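Local structure of salicylate carboxymethyltransferase (Clarkia breweri, 1M6E) at residues S145-M150 with V206-G211. The protein transfers the methyl group of S-adenosyl-L-methionine to the carboxylate of salicylic acid, giving volatile methyl salicylate, a floral attractant and a proposed airborne defence signal. Sequence-based numbering, arbitrary orientation.
With SAH (S-adenosyl-L-homocysteine), chain C.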
loop_
_atom_site.group_PDB
_atom_site.type_symbol
_atom_site.label_atom_id
_atom_site.label_comp_id
_atom_site.label_asym_id
_atom_site.label_seq_id
_atom_site.Cartn_x
_atom_site.Cartn_y
_atom_site.Cartn_z
ATOM N N SER A 145 9.807 7.057 14.080
ATOM C CA SER A 145 9.446 5.712 14.516
ATOM C C SER A 145 9.076 5.448 15.946
ATOM O O SER A 145 9.948 5.159 16.755
ATOM C CB SER A 145 10.537 4.691 14.168
ATOM O OG SER A 145 10.250 3.444 14.816
ATOM N N SER A 146 7.793 5.479 16.271
ATOM C CA SER A 146 7.379 5.159 17.640
ATOM C C SER A 146 6.980 3.676 17.818
ATOM O O SER A 146 6.733 2.951 16.854
ATOM C CB SER A 146 6.218 6.049 18.091
ATOM O OG SER A 146 6.693 7.234 18.686
ATOM N N TYR A 147 6.939 3.257 19.077
ATOM C CA TYR A 147 6.566 1.918 19.518
ATOM C C TYR A 147 6.600 0.748 18.535
ATOM O O TYR A 147 5.691 -0.111 18.520
ATOM C CB TYR A 147 5.189 1.988 20.163
ATOM C CG TYR A 147 5.194 2.477 21.580
ATOM C CD1 TYR A 147 4.360 1.892 22.516
ATOM C CD2 TYR A 147 6.046 3.504 22.003
ATOM C CE1 TYR A 147 4.367 2.300 23.848
ATOM C CE2 TYR A 147 6.062 3.927 23.334
ATOM C CZ TYR A 147 5.213 3.312 24.253
ATOM O OH TYR A 147 5.173 3.671 25.579
ATOM N N SER A 148 7.643 0.690 17.718
ATOM C CA SER A 148 7.739 -0.413 16.792
ATOM C C SER A 148 9.104 -1.067 16.870
ATOM O O SER A 148 9.244 -2.269 16.649
ATOM C CB SER A 148 7.495 0.057 15.386
ATOM O OG SER A 148 8.682 0.591 14.864
ATOM N N LEU A 149 10.117 -0.292 17.211
ATOM C CA LEU A 149 11.444 -0.863 17.274
ATOM C C LEU A 149 11.790 -1.880 18.389
ATOM O O LEU A 149 12.899 -2.418 18.414
ATOM C CB LEU A 149 12.450 0.271 17.222
ATOM C CG LEU A 149 13.071 0.051 15.855
ATOM C CD1 LEU A 149 13.805 1.288 15.414
ATOM C CD2 LEU A 149 13.995 -1.196 15.953
ATOM N N MET A 150 10.859 -2.150 19.302
ATOM C CA MET A 150 11.128 -3.129 20.341
ATOM C C MET A 150 10.741 -4.495 19.802
ATOM O O MET A 150 11.111 -5.521 20.360
ATOM C CB MET A 150 10.321 -2.866 21.605
ATOM C CG MET A 150 8.881 -3.128 21.449
ATOM S SD MET A 150 8.070 -1.639 20.919
ATOM C CE MET A 150 6.906 -1.504 22.228
ATOM N N VAL A 206 14.295 9.953 14.522
ATOM C CA VAL A 206 13.797 10.062 15.887
ATOM C C VAL A 206 13.033 8.763 16.232
ATOM O O VAL A 206 11.855 8.583 15.896
ATOM C CB VAL A 206 12.882 11.291 16.042
ATOM C CG1 VAL A 206 12.467 11.440 17.502
ATOM C CG2 VAL A 206 13.592 12.550 15.511
ATOM N N LEU A 207 13.732 7.858 16.908
ATOM C CA LEU A 207 13.204 6.562 17.293
ATOM C C LEU A 207 12.715 6.554 18.743
ATOM O O LEU A 207 13.409 7.025 19.629
ATOM C CB LEU A 207 14.303 5.522 17.073
ATOM C CG LEU A 207 14.912 5.619 15.663
ATOM C CD1 LEU A 207 15.908 4.487 15.422
ATOM C CD2 LEU A 207 13.804 5.553 14.631
ATOM N N THR A 208 11.512 6.033 18.970
ATOM C CA THR A 208 10.900 5.954 20.307
ATOM C C THR A 208 10.588 4.474 20.592
ATOM O O THR A 208 9.565 3.956 20.161
ATOM C CB THR A 208 9.527 6.753 20.384
ATOM O OG1 THR A 208 9.738 8.144 20.084
ATOM C CG2 THR A 208 8.862 6.580 21.772
ATOM N N ILE A 209 11.459 3.799 21.325
ATOM C CA ILE A 209 11.257 2.388 21.628
ATOM C C ILE A 209 10.709 2.262 23.022
ATOM O O ILE A 209 11.168 2.956 23.930
ATOM C CB ILE A 209 12.609 1.604 21.608
ATOM C CG1 ILE A 209 13.266 1.710 20.231
ATOM C CG2 ILE A 209 12.387 0.149 22.008
ATOM C CD1 ILE A 209 14.679 1.156 20.186
ATOM N N LEU A 210 9.739 1.385 23.211
ATOM C CA LEU A 210 9.226 1.171 24.553
ATOM C C LEU A 210 10.233 0.266 25.273
ATOM O O LEU A 210 10.416 -0.904 24.896
ATOM C CB LEU A 210 7.889 0.473 24.502
ATOM C CG LEU A 210 7.547 -0.247 25.796
ATOM C CD1 LEU A 210 6.337 0.417 26.392
ATOM C CD2 LEU A 210 7.284 -1.719 25.542
ATOM N N GLY A 211 10.878 0.816 26.304
ATOM C CA GLY A 211 11.872 0.080 27.073
ATOM C C GLY A 211 11.762 0.212 28.590
ATOM O O GLY A 211 10.674 0.012 29.177
HETATM N N SAH C . 3.798 3.757 15.100
HETATM C CA SAH C . 2.382 3.660 15.687
HETATM C CB SAH C . 1.966 2.233 16.091
HETATM C CG SAH C . 2.940 1.163 15.828
HETATM S SD SAH C . 2.519 -0.544 16.324
HETATM C C SAH C . 2.184 4.468 16.969
HETATM O O SAH C . 3.150 5.122 17.464
HETATM O OXT SAH C . 0.977 4.395 17.450
HETATM C "C5'" SAH C . 3.977 -1.276 15.662
HETATM C "C4'" SAH C . 3.963 -1.722 14.132
HETATM O "O4'" SAH C . 5.329 -2.225 13.984
HETATM C "C3'" SAH C . 3.093 -3.008 13.864
HETATM O "O3'" SAH C . 1.932 -2.694 12.899
HETATM C "C2'" SAH C . 3.995 -3.956 13.209
HETATM O "O2'" SAH C . 3.571 -4.751 12.153
HETATM C "C1'" SAH C . 5.304 -3.052 12.996
HETATM N N9 SAH C . 6.490 -3.874 12.906
HETATM C C8 SAH C . 6.968 -4.866 13.733
HETATM N N7 SAH C . 8.069 -5.419 13.315
HETATM C C5 SAH C . 8.324 -4.742 12.146
HETATM C C6 SAH C . 9.357 -4.849 11.187
HETATM N N6 SAH C . 10.329 -5.748 11.337
HETATM N N1 SAH C . 9.372 -4.016 10.075
HETATM C C2 SAH C . 8.360 -3.100 9.938
HETATM N N3 SAH C . 7.318 -2.924 10.798
HETATM C C4 SAH C . 7.362 -3.782 11.885
#
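Ser145 and Thr208 join two neighbouring parallel strands, 143-146 and 204-211, inside the mixed seven-stranded sheet of this Rossmann-like methyltransferase. Thr208 N donates a nearly straight bond to Ser145 O (2.8 Å, 175° at the hydrogen); Ser145 N to Val206 O, at 3.1 Å, is bent and weak. Beyond this point 145-150 leaves the strand for the loop lining the cofactor pocket, and probably the substrate site.

The side chains pack closely on both faces of the sheet. Leu149 and Leu207 meet through their CD1 methyls at 3.8 Å, on the face where Phe191 of helix 181-198 touches both, while Leu149 CB lies alongside Ile209 CG1. On the other face, beside helix 23-31, Ser146 OG rests near Thr208 CB, and the Tyr147 ring is laid across Leu210. Two torsions of Leu210, the first swinging CG opposite the backbone N (chi1 158°), together bring its CD1 to the phenol end of the ring, beside CE1 and OH. That hydroxyl is hydrogen-bonded to Asn349 OD1, which probably helps to fix the ring's position.

The contact is buried throughout, and its less closely packed flank, at Ser148, borders the ligand. Ser148 turns away from 206-211 and puts CB 3.4 Å from O4' of S-adenosyl-L-homocysteine, while its OG bonds to Leu58 O. Met150, close to bound salicylate and Tyr255, sets its CB 3.7 Å from Ile209 CG2. Leu210 CB makes a CH-pi contact with Tyr147, 4.0 Å from the ring centroid and 12° off its normal.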